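Local coordinates for bifunctional protein PutA (Bdellovibrio bacteriovorus, PDB 5UR2), which probably oxidises proline to glutamate in two steps, pairing a flavin-dependent proline dehydrogenase with an NAD-dependent L-glutamate gamma-semialdehyde dehydrogenase, at residues T712-T717 against K741-E746; G384-I389 against S428-K433. All blocks are in the same frame, centred on the assembly; numbering follows the deposited sequence.

Contact 1: T712-T717 against K741-E746; sequences TTIAFT and KRCIIE
The Phe716 ring meets Ile745 at its edge: the isoleucine CD1 lies near the ring plane, 3.9 Å from CD2, and also 3.7 Å from Phe716 CB. In Ile745, CG1 stands anti to the carbonyl carbon (chi1 -57°) and the chain then turns at chi2 (-70°), bringing CD1 to the neighbouring strand. The Glu746 carboxylate runs out beside Thr717, whose CG2 is 3.8 Å from Glu746 CD, while Thr717 OG1 packs on Glu746 CB. Water bridges this end: one molecule joins Thr717 OG1 to Ile744 O, and a second links the same OG1 to Glu746 OE1, the latter by a weak bond. Toward the start of the strands, Ile744 CD1 touches Thr713 CG2 at 3.8 Å. Between the two faces runs a parallel ladder of five backbone bonds, the straightest from Ile744 N to Ile714 O (2.7 Å, 174° at the hydrogen). Its last rung, Glu746 N to Phe716 O at 3.1 Å, ties down the backbone of Glu746, predicted to be an active-site residue along with nearby Cys780. The two strands and helix 720-730 form a beta-alpha-beta unit of the aldehyde dehydrogenase Rossmann fold. That helix packs on Ile714, Phe716 and Cys743; on the face carrying Ala715 and Thr717, Met651 of helix 646-657 touches both, and strand 623-638 hydrogen-bonds along the far edge of 712-717.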
ATOM      1  N   THR B 712     -13.444 -16.731 -12.115  1.00 18.86           N
ATOM      2  CA  THR B 712     -12.046 -16.452 -11.813  1.00 21.97           C
ATOM      3  C   THR B 712     -11.776 -16.320 -10.326  1.00 21.68           C
ATOM      4  O   THR B 712     -10.690 -16.672  -9.867  1.00 22.90           O
ATOM      5  CB  THR B 712     -11.602 -15.158 -12.500  1.00 20.40           C
ATOM      6  OG1 THR B 712     -12.392 -14.064 -12.021  1.00 19.89           O
ATOM      7  CG2 THR B 712     -11.810 -15.281 -13.993  1.00 16.08           C
ATOM      8  N   THR B 713     -12.751 -15.837  -9.571  1.00 20.98           N
ATOM      9  CA  THR B 713     -12.583 -15.524  -8.169  1.00 18.96           C
ATOM     10  C   THR B 713     -13.800 -16.029  -7.413  1.00 22.00           C
ATOM     11  O   THR B 713     -14.936 -15.845  -7.868  1.00 23.50           O
ATOM     12  CB  THR B 713     -12.416 -14.005  -8.015  1.00 22.74           C
ATOM     13  OG1 THR B 713     -11.350 -13.583  -8.875  1.00 22.32           O
ATOM     14  CG2 THR B 713     -12.133 -13.600  -6.569  1.00 14.96           C
ATOM     15  N   ILE B 714     -13.567 -16.674  -6.271  1.00 20.35           N
ATOM     16  CA  ILE B 714     -14.645 -17.178  -5.417  1.00 24.89           C
ATOM     17  C   ILE B 714     -14.509 -16.531  -4.045  1.00 22.35           C
ATOM     18  O   ILE B 714     -13.481 -16.701  -3.380  1.00 19.22           O
ATOM     19  CB  ILE B 714     -14.607 -18.712  -5.300  1.00 16.34           C
ATOM     20  CG1 ILE B 714     -14.752 -19.353  -6.690  1.00 19.52           C
ATOM     21  CG2 ILE B 714     -15.694 -19.180  -4.358  1.00 17.16           C
ATOM     22  CD1 ILE B 714     -14.224 -20.801  -6.779  1.00 20.65           C
ATOM     23  N   ALA B 715     -15.538 -15.796  -3.616  1.00 17.74           N
ATOM     24  CA  ALA B 715     -15.603 -15.258  -2.260  1.00 16.96           C
ATOM     25  C   ALA B 715     -16.645 -16.062  -1.497  1.00 21.07           C
ATOM     26  O   ALA B 715     -17.829 -16.057  -1.857  1.00 23.75           O
ATOM     27  CB  ALA B 715     -15.945 -13.766  -2.259  1.00 15.96           C
ATOM     28  N   PHE B 716     -16.197 -16.785  -0.479  1.00 21.32           N
ATOM     29  CA  PHE B 716     -17.048 -17.652   0.318  1.00 23.27           C
ATOM     30  C   PHE B 716     -16.770 -17.412   1.783  1.00 19.95           C
ATOM     31  O   PHE B 716     -15.615 -17.448   2.212  1.00 20.35           O
ATOM     32  CB  PHE B 716     -16.834 -19.143   0.020  1.00 24.32           C
ATOM     33  CG  PHE B 716     -17.376 -20.043   1.099  1.00 26.26           C
ATOM     34  CD1 PHE B 716     -18.731 -20.349   1.156  1.00 29.14           C
ATOM     35  CD2 PHE B 716     -16.531 -20.552   2.084  1.00 27.94           C
ATOM     36  CE1 PHE B 716     -19.237 -21.168   2.162  1.00 33.35           C
ATOM     37  CE2 PHE B 716     -17.022 -21.362   3.098  1.00 31.55           C
ATOM     38  CZ  PHE B 716     -18.381 -21.676   3.137  1.00 37.40           C
ATOM     39  N   THR B 717     -17.826 -17.183   2.545  1.00 24.42           N
ATOM     40  CA  THR B 717     -17.734 -17.117   3.994  1.00 26.69           C
ATOM     41  C   THR B 717     -18.767 -18.053   4.595  1.00 25.44           C
ATOM     42  O   THR B 717     -19.958 -17.946   4.289  1.00 25.99           O
ATOM     43  CB  THR B 717     -17.918 -15.690   4.492  1.00 30.12           C
ATOM     44  OG1 THR B 717     -16.780 -14.918   4.086  1.00 29.92           O
ATOM     45  CG2 THR B 717     -18.060 -15.673   6.005  1.00 29.26           C
ATOM     46  N   LYS B 741      -8.000 -20.106 -10.486  1.00 23.46           N
ATOM     47  CA  LYS B 741      -9.026 -19.557  -9.616  1.00 23.76           C
ATOM     48  C   LYS B 741      -8.433 -19.047  -8.307  1.00 26.42           C
ATOM     49  O   LYS B 741      -7.478 -19.618  -7.765  1.00 26.06           O
ATOM     50  CB  LYS B 741     -10.109 -20.607  -9.353  1.00 20.32           C
ATOM     51  CG  LYS B 741     -11.078 -20.778 -10.542  1.00 20.16           C
ATOM     52  CD  LYS B 741     -12.092 -21.888 -10.350  1.00 17.59           C
ATOM     53  CE  LYS B 741     -12.957 -22.015 -11.617  1.00 19.91           C
ATOM     54  NZ  LYS B 741     -13.946 -23.155 -11.620  1.00 21.72           N
ATOM     55  N   ARG B 742      -8.968 -17.933  -7.822  1.00 24.58           N
ATOM     56  CA  ARG B 742      -8.595 -17.409  -6.523  1.00 21.39           C
ATOM     57  C   ARG B 742      -9.765 -17.557  -5.567  1.00 27.93           C
ATOM     58  O   ARG B 742     -10.894 -17.176  -5.903  1.00 17.72           O
ATOM     59  CB  ARG B 742      -8.180 -15.948  -6.601  1.00 26.20           C
ATOM     60  CG  ARG B 742      -8.031 -15.348  -5.195  1.00 30.44           C
ATOM     61  CD  ARG B 742      -7.375 -14.005  -5.224  1.00 30.92           C
ATOM     62  NE  ARG B 742      -5.987 -14.116  -5.645  1.00 36.69           N
ATOM     63  CZ  ARG B 742      -5.345 -13.172  -6.322  1.00 39.39           C
ATOM     64  NH1 ARG B 742      -5.976 -12.033  -6.659  1.00 26.57           N
ATOM     65  NH2 ARG B 742      -4.077 -13.373  -6.669  1.00 41.62           N
ATOM     66  N   CYS B 743      -9.489 -18.092  -4.375  1.00 27.53           N
ATOM     67  CA  CYS B 743     -10.485 -18.228  -3.314  1.00 20.68           C
ATOM     68  C   CYS B 743     -10.233 -17.190  -2.229  1.00 24.23           C
ATOM     69  O   CYS B 743      -9.103 -17.048  -1.757  1.00 18.74           O
ATOM     70  CB  CYS B 743     -10.445 -19.619  -2.694  1.00 23.91           C
ATOM     71  SG  CYS B 743     -10.940 -20.919  -3.822  1.00 27.89           S
ATOM     72  N   ILE B 744     -11.277 -16.464  -1.849  1.00 22.78           N
ATOM     73  CA  ILE B 744     -11.245 -15.539  -0.727  1.00 17.46           C
ATOM     74  C   ILE B 744     -12.185 -16.117   0.326  1.00 26.66           C
ATOM     75  O   ILE B 744     -13.408 -16.004   0.188  1.00 27.38           O
ATOM     76  CB  ILE B 744     -11.649 -14.122  -1.155  1.00 23.57           C
ATOM     77  CG1 ILE B 744     -10.807 -13.682  -2.355  1.00 14.91           C
ATOM     78  CG2 ILE B 744     -11.476 -13.132   0.007  1.00 22.71           C
ATOM     79  CD1 ILE B 744     -11.302 -12.404  -3.053  1.00 15.20           C
ATOM     80  N   ILE B 745     -11.628 -16.722   1.388  1.00 24.43           N
ATOM     81  CA  ILE B 745     -12.353 -17.657   2.251  1.00 25.52           C
ATOM     82  C   ILE B 745     -12.266 -17.223   3.716  1.00 25.57           C
ATOM     83  O   ILE B 745     -11.169 -16.977   4.225  1.00 20.71           O
ATOM     84  CB  ILE B 745     -11.787 -19.084   2.130  1.00 32.37           C
ATOM     85  CG1 ILE B 745     -11.821 -19.582   0.690  1.00 38.47           C
ATOM     86  CG2 ILE B 745     -12.573 -20.029   3.022  1.00 30.15           C
ATOM     87  CD1 ILE B 745     -13.187 -19.863   0.188  1.00 36.14           C
ATOM     88  N   GLU B 746     -13.409 -17.198   4.407  1.00 25.75           N
ATOM     89  CA  GLU B 746     -13.480 -17.042   5.862  1.00 32.83           C
ATOM     90  C   GLU B 746     -14.281 -18.213   6.433  1.00 33.99           C
ATOM     91  O   GLU B 746     -15.388 -18.485   5.959  1.00 34.12           O
ATOM     92  CB  GLU B 746     -14.122 -15.694   6.218  1.00 38.80           C
ATOM     93  CG  GLU B 746     -14.262 -15.400   7.722  1.00 50.83           C
ATOM     94  CD  GLU B 746     -15.206 -14.222   8.022  1.00 57.98           C
ATOM     95  OE1 GLU B 746     -15.295 -13.244   7.228  1.00 56.36           O
ATOM     96  OE2 GLU B 746     -15.898 -14.297   9.056  1.00 65.08           O
TER
HETATM   97  O   HOH W   1     -14.875 -14.424   1.874  1.00 21.53           O
HETATM   98  O   HOH W   2     -16.224 -11.980   4.219  1.00 29.22           O

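Contact 2: G384-I389 against S428-K433; sequences GMAEPI and SWLRGK. With P5F (N-propargylglycine-modified flavin adenine dinucleotide), chain F.
This is a small apolar contact between two helix starts at the C-terminal end of the proline dehydrogenase barrel, with the second start also holding the flavin pyrophosphate. Leu430 carries most of it, using its two methyls on different partners. Leu430 CD1 meets Met385 CE at 3.4 Å, tighter than usual for two carbons, and Leu430 CD2 meets Ile389 CD1 at 3.6 Å. Met385 delivers its methyl by bending at both chi2 (-61°) and chi3 (-66°), curling the thioether chain towards the leucine. Ile389 keeps CD1 extended, and the same methyl lies 4.2 Å from Trp429 CZ3, obliquely to the indole. The fold here is the eight-stranded parallel barrel of the TIM-barrel clan: strand 379-382 leads through the loop of Met385 into helix 387-395, whose N-cap position is Ala386, while 428-433 begins a short helix after the last barrel strand and helix 409-423. Ser428 caps that helix, its OG accepting from Arg431 N at 3.1 Å. The next residue turns its backbone to the cofactor: Trp429 N donates to O2A of the modified flavin adenine dinucleotide at 2.9 Å, almost straight at 177°. A phosphate oxygen at this helix N-terminus probably gains from the helix dipole. The indole is held from other sides as well, Lys433 CB lying over one face towards the rim and NE1 hydrogen-bonding to Leu443 O. Val357 of helix 357-369 touches both Trp429 and Ile389, and Met21 of helix 6-22 packs on Ile389.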
ATOM      1  N   GLY B 384     -13.749  16.468  51.469  1.00 30.51           N
ATOM      2  CA  GLY B 384     -12.308  16.516  51.301  1.00 30.96           C
ATOM      3  C   GLY B 384     -11.789  17.487  50.253  1.00 37.76           C
ATOM      4  O   GLY B 384     -10.570  17.663  50.155  1.00 35.93           O
ATOM      5  N   MET B 385     -12.661  18.122  49.474  1.00 33.85           N
ATOM      6  CA  MET B 385     -12.275  19.044  48.413  1.00 34.59           C
ATOM      7  C   MET B 385     -12.452  20.477  48.886  1.00 38.02           C
ATOM      8  O   MET B 385     -13.395  20.783  49.620  1.00 36.66           O
ATOM      9  CB  MET B 385     -13.116  18.833  47.147  1.00 30.78           C
ATOM     10  CG  MET B 385     -12.687  17.685  46.286  1.00 42.14           C
ATOM     11  SD  MET B 385     -11.004  17.927  45.709  1.00 45.36           S
ATOM     12  CE  MET B 385     -11.260  19.346  44.692  1.00 37.57           C
ATOM     13  N   ALA B 386     -11.534  21.352  48.472  1.00 41.23           N
ATOM     14  CA  ALA B 386     -11.722  22.800  48.600  1.00 39.93           C
ATOM     15  C   ALA B 386     -11.957  23.221  50.044  1.00 36.59           C
ATOM     16  O   ALA B 386     -12.786  24.089  50.328  1.00 40.08           O
ATOM     17  CB  ALA B 386     -12.874  23.287  47.714  1.00 39.61           C
ATOM     18  N   GLU B 387     -11.217  22.609  50.966  1.00 43.34           N
ATOM     19  CA  GLU B 387     -11.319  22.951  52.388  1.00 43.99           C
ATOM     20  C   GLU B 387     -11.247  24.447  52.681  1.00 40.75           C
ATOM     21  O   GLU B 387     -12.073  24.939  53.472  1.00 42.86           O
ATOM     22  CB  GLU B 387     -10.231  22.191  53.161  1.00 52.10           C
ATOM     23  CG  GLU B 387     -10.606  20.751  53.441  1.00 59.40           C
ATOM     24  CD  GLU B 387     -12.005  20.636  54.008  1.00 64.47           C
ATOM     25  OE1 GLU B 387     -12.264  21.302  55.039  1.00 68.80           O
ATOM     26  OE2 GLU B 387     -12.844  19.909  53.414  1.00 61.33           O
ATOM     27  N   PRO B 388     -10.309  25.220  52.121  1.00 36.93           N
ATOM     28  CA  PRO B 388     -10.291  26.653  52.461  1.00 40.26           C
ATOM     29  C   PRO B 388     -11.520  27.391  51.967  1.00 39.34           C
ATOM     30  O   PRO B 388     -12.013  28.299  52.649  1.00 47.88           O
ATOM     31  CB  PRO B 388      -9.015  27.167  51.773  1.00 42.51           C
ATOM     32  CG  PRO B 388      -8.238  25.961  51.416  1.00 45.80           C
ATOM     33  CD  PRO B 388      -9.238  24.882  51.171  1.00 39.34           C
ATOM     34  N   ILE B 389     -12.034  27.014  50.794  1.00 39.10           N
ATOM     35  CA  ILE B 389     -13.226  27.660  50.249  1.00 38.51           C
ATOM     36  C   ILE B 389     -14.468  27.250  51.029  1.00 36.80           C
ATOM     37  O   ILE B 389     -15.292  28.094  51.401  1.00 34.01           O
ATOM     38  CB  ILE B 389     -13.360  27.331  48.757  1.00 30.35           C
ATOM     39  CG1 ILE B 389     -11.991  27.508  48.096  1.00 41.84           C
ATOM     40  CG2 ILE B 389     -14.397  28.226  48.140  1.00 27.69           C
ATOM     41  CD1 ILE B 389     -11.952  27.223  46.614  1.00 47.44           C
ATOM     42  N   SER B 428      -9.414  22.941  35.118  1.00 25.12           N
ATOM     43  CA  SER B 428      -9.891  22.990  36.494  1.00 29.17           C
ATOM     44  C   SER B 428      -9.681  24.375  37.110  1.00 30.24           C
ATOM     45  O   SER B 428      -8.571  24.911  37.094  1.00 32.93           O
ATOM     46  CB  SER B 428      -9.184  21.927  37.332  1.00 28.10           C
ATOM     47  OG  SER B 428      -9.360  22.190  38.713  1.00 30.94           O
ATOM     48  N   TRP B 429     -10.748  24.955  37.664  1.00 31.37           N
ATOM     49  CA  TRP B 429     -10.604  26.255  38.314  1.00 29.20           C
ATOM     50  C   TRP B 429      -9.673  26.178  39.521  1.00 35.90           C
ATOM     51  O   TRP B 429      -8.842  27.076  39.733  1.00 33.20           O
ATOM     52  CB  TRP B 429     -11.971  26.802  38.732  1.00 31.92           C
ATOM     53  CG  TRP B 429     -11.894  28.238  39.185  1.00 33.47           C
ATOM     54  CD1 TRP B 429     -12.064  29.350  38.409  1.00 31.38           C
ATOM     55  CD2 TRP B 429     -11.617  28.714  40.509  1.00 32.78           C
ATOM     56  NE1 TRP B 429     -11.907  30.488  39.166  1.00 28.54           N
ATOM     57  CE2 TRP B 429     -11.629  30.128  40.457  1.00 32.27           C
ATOM     58  CE3 TRP B 429     -11.351  28.087  41.730  1.00 32.85           C
ATOM     59  CZ2 TRP B 429     -11.395  30.926  41.584  1.00 36.19           C
ATOM     60  CZ3 TRP B 429     -11.113  28.887  42.854  1.00 39.44           C
ATOM     61  CH2 TRP B 429     -11.136  30.288  42.769  1.00 37.05           C
ATOM     62  N   LEU B 430      -9.800  25.117  40.327  1.00 32.21           N
ATOM     63  CA  LEU B 430      -8.946  24.956  41.502  1.00 30.86           C
ATOM     64  C   LEU B 430      -7.485  24.807  41.112  1.00 32.60           C
ATOM     65  O   LEU B 430      -6.597  25.340  41.787  1.00 34.69           O
ATOM     66  CB  LEU B 430      -9.388  23.751  42.319  1.00 33.48           C
ATOM     67  CG  LEU B 430     -10.654  23.968  43.129  1.00 30.60           C
ATOM     68  CD1 LEU B 430     -11.099  22.633  43.665  1.00 33.70           C
ATOM     69  CD2 LEU B 430     -10.400  24.952  44.240  1.00 26.33           C
ATOM     70  N   ARG B 431      -7.208  24.053  40.047  1.00 35.31           N
ATOM     71  CA  ARG B 431      -5.831  23.962  39.583  1.00 38.64           C
ATOM     72  C   ARG B 431      -5.301  25.330  39.165  1.00 36.31           C
ATOM     73  O   ARG B 431      -4.171  25.699  39.510  1.00 38.16           O
ATOM     74  CB  ARG B 431      -5.708  22.977  38.423  1.00 29.40           C
ATOM     75  CG  ARG B 431      -4.331  23.040  37.797  1.00 33.56           C
ATOM     76  CD  ARG B 431      -4.215  22.210  36.553  1.00 40.17           C
ATOM     77  NE  ARG B 431      -3.008  22.562  35.812  1.00 52.33           N
ATOM     78  CZ  ARG B 431      -2.469  21.815  34.850  1.00 57.88           C
ATOM     79  NH1 ARG B 431      -3.027  20.660  34.508  1.00 53.43           N
ATOM     80  NH2 ARG B 431      -1.370  22.226  34.228  1.00 59.83           N
ATOM     81  N   GLY B 432      -6.112  26.113  38.449  1.00 31.93           N
ATOM     82  CA  GLY B 432      -5.652  27.424  38.027  1.00 31.21           C
ATOM     83  C   GLY B 432      -5.280  28.316  39.195  1.00 37.75           C
ATOM     84  O   GLY B 432      -4.307  29.077  39.125  1.00 43.74           O
ATOM     85  N   LYS B 433      -6.043  28.224  40.293  1.00 35.97           N
ATOM     86  CA  LYS B 433      -5.798  29.029  41.488  1.00 34.82           C
ATOM     87  C   LYS B 433      -4.604  28.523  42.301  1.00 44.04           C
ATOM     88  O   LYS B 433      -3.727  29.307  42.679  1.00 49.13           O
ATOM     89  CB  LYS B 433      -7.060  29.063  42.356  1.00 28.98           C
ATOM     90  CG  LYS B 433      -6.793  29.450  43.792  1.00 32.77           C
ATOM     91  CD  LYS B 433      -6.493  30.909  43.965  1.00 32.05           C
ATOM     92  CE  LYS B 433      -6.250  31.203  45.434  1.00 31.68           C
ATOM     93  NZ  LYS B 433      -5.564  32.530  45.583  1.00 40.62           N
TER
HETATM   94  PA  P5F F1001     -14.789  23.940  37.642  1.00 25.26           P
HETATM   95  O1A P5F F1001     -15.234  25.440  37.708  1.00 30.61           O
HETATM   96  O2A P5F F1001     -13.375  23.665  37.496  1.00 23.04           O
HETATM   97  O5B P5F F1001     -15.341  23.162  36.479  1.00 24.68           O
HETATM   98  C5B P5F F1001     -14.823  21.932  35.986  1.00 16.78           C
HETATM   99  C4B P5F F1001     -15.865  21.309  35.045  1.00 20.64           C
HETATM  100  O4B P5F F1001     -15.967  21.965  33.804  1.00 25.39           O
HETATM  101  C3B P5F F1001     -15.670  19.867  34.679  1.00 17.28           C
HETATM  102  O3B P5F F1001     -16.052  19.006  35.683  1.00 18.70           O
HETATM  103  C2B P5F F1001     -16.506  19.729  33.470  1.00 17.09           C
HETATM  104  O2B P5F F1001     -17.829  19.558  33.847  1.00 18.70           O
HETATM  105  C1B P5F F1001     -16.356  21.054  32.813  1.00 22.79           C
HETATM  106  N9A P5F F1001     -15.365  21.091  31.768  1.00 19.76           N
HETATM  107  C8A P5F F1001     -14.014  20.782  31.860  1.00 21.14           C
HETATM  108  N7A P5F F1001     -13.451  20.972  30.661  1.00 23.15           N
HETATM  109  C5A P5F F1001     -14.406  21.426  29.749  1.00 21.13           C
HETATM  110  C6A P5F F1001     -14.402  21.759  28.396  1.00 30.15           C
HETATM  111  N6A P5F F1001     -13.191  21.691  27.628  1.00 28.95           N
HETATM  112  N1A P5F F1001     -15.537  22.151  27.785  1.00 25.32           N
HETATM  113  C2A P5F F1001     -16.700  22.235  28.466  1.00 17.31           C
HETATM  114  N3A P5F F1001     -16.742  21.888  29.784  1.00 20.52           N
HETATM  115  C4A P5F F1001     -15.645  21.495  30.444  1.00 11.73           C
HETATM  116  N1  P5F F1001     -21.464  15.479  38.230  1.00 32.81           N
HETATM  117  C2  P5F F1001     -22.436  14.781  37.423  1.00 27.86           C
HETATM  118  O2  P5F F1001     -22.259  14.768  36.057  1.00 28.25           O
HETATM  119  N3  P5F F1001     -23.561  14.127  38.021  1.00 42.77           N
HETATM  120  C4  P5F F1001     -23.773  14.126  39.422  1.00 45.20           C
HETATM  121  O4  P5F F1001     -24.895  13.467  39.940  1.00 38.12           O
HETATM  122  C4X P5F F1001     -22.743  14.854  40.276  1.00 42.68           C
HETATM  123  N5  P5F F1001     -22.785  14.804  41.736  1.00 44.45           N
HETATM  124  C5X P5F F1001     -22.042  15.868  42.440  1.00 44.35           C
HETATM  125  C6  P5F F1001     -22.436  16.257  43.829  1.00 35.93           C
HETATM  126  C7  P5F F1001     -21.782  17.336  44.474  1.00 36.35           C
HETATM  127  C7M P5F F1001     -22.192  17.720  45.879  1.00 38.53           C
HETATM  128  C8  P5F F1001     -20.748  18.059  43.806  1.00 37.04           C
HETATM  129  C8M P5F F1001     -20.033  19.215  44.459  1.00 35.48           C
HETATM  130  C9  P5F F1001     -20.371  17.700  42.490  1.00 44.42           C
HETATM  131  C9A P5F F1001     -21.051  16.564  41.806  1.00 44.53           C
HETATM  132  N10 P5F F1001     -20.674  16.209  40.436  1.00 42.88           N
HETATM  133  C10 P5F F1001     -21.650  15.489  39.668  1.00 37.02           C
HETATM  134  C1' P5F F1001     -19.443  16.718  39.782  1.00 45.64           C
HETATM  135  C2' P5F F1001     -19.628  18.116  39.191  1.00 38.89           C
HETATM  136  O2' P5F F1001     -20.489  18.027  38.120  1.00 37.21           O
HETATM  137  C3' P5F F1001     -18.336  18.804  38.745  1.00 40.40           C
HETATM  138  O3' P5F F1001     -17.765  18.052  37.740  1.00 41.32           O
HETATM  139  C4' P5F F1001     -17.291  18.985  39.836  1.00 38.78           C
HETATM  140  O4' P5F F1001     -17.971  19.092  41.039  1.00 37.99           O
HETATM  141  C5' P5F F1001     -16.282  20.125  39.603  1.00 38.49           C
HETATM  142  O5' P5F F1001     -16.855  21.293  39.048  1.00 40.31           O
HETATM  143  P   P5F F1001     -16.498  22.814  39.484  1.00 31.20           P
HETATM  144  O1P P5F F1001     -17.618  23.911  39.315  1.00 39.18           O
HETATM  145  O2P P5F F1001     -15.927  22.562  40.929  1.00 31.65           O
HETATM  146  O3P P5F F1001     -15.020  23.044  38.807  1.00 26.14           O
HETATM  147  C21 P5F F1001     -22.222  12.254  41.892  1.00 57.11           C
HETATM  148  C22 P5F F1001     -22.597  13.551  41.885  1.00 60.85           C
HETATM  149  C23 P5F F1001     -23.064  11.173  41.190  1.00 57.60           C

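Contact 2 comes first along the chain and closes before contact 1 opens, so the two lie in series. They share no sheet or helix: contact 2 packs against the barrel of the proline dehydrogenase part, whereas contact 1 is a strand pair inside a mixed sheet of the aldehyde dehydrogenase part. Their centres are about 63 Å apart, on opposite sides of the chain's centre, and their nearest atoms about 45 Å apart. One lies beside the modified flavin and the other includes a predicted catalytic glutamate; the separation fits two reaction centres in one polypeptide, between which the intermediate is thought to be channelled.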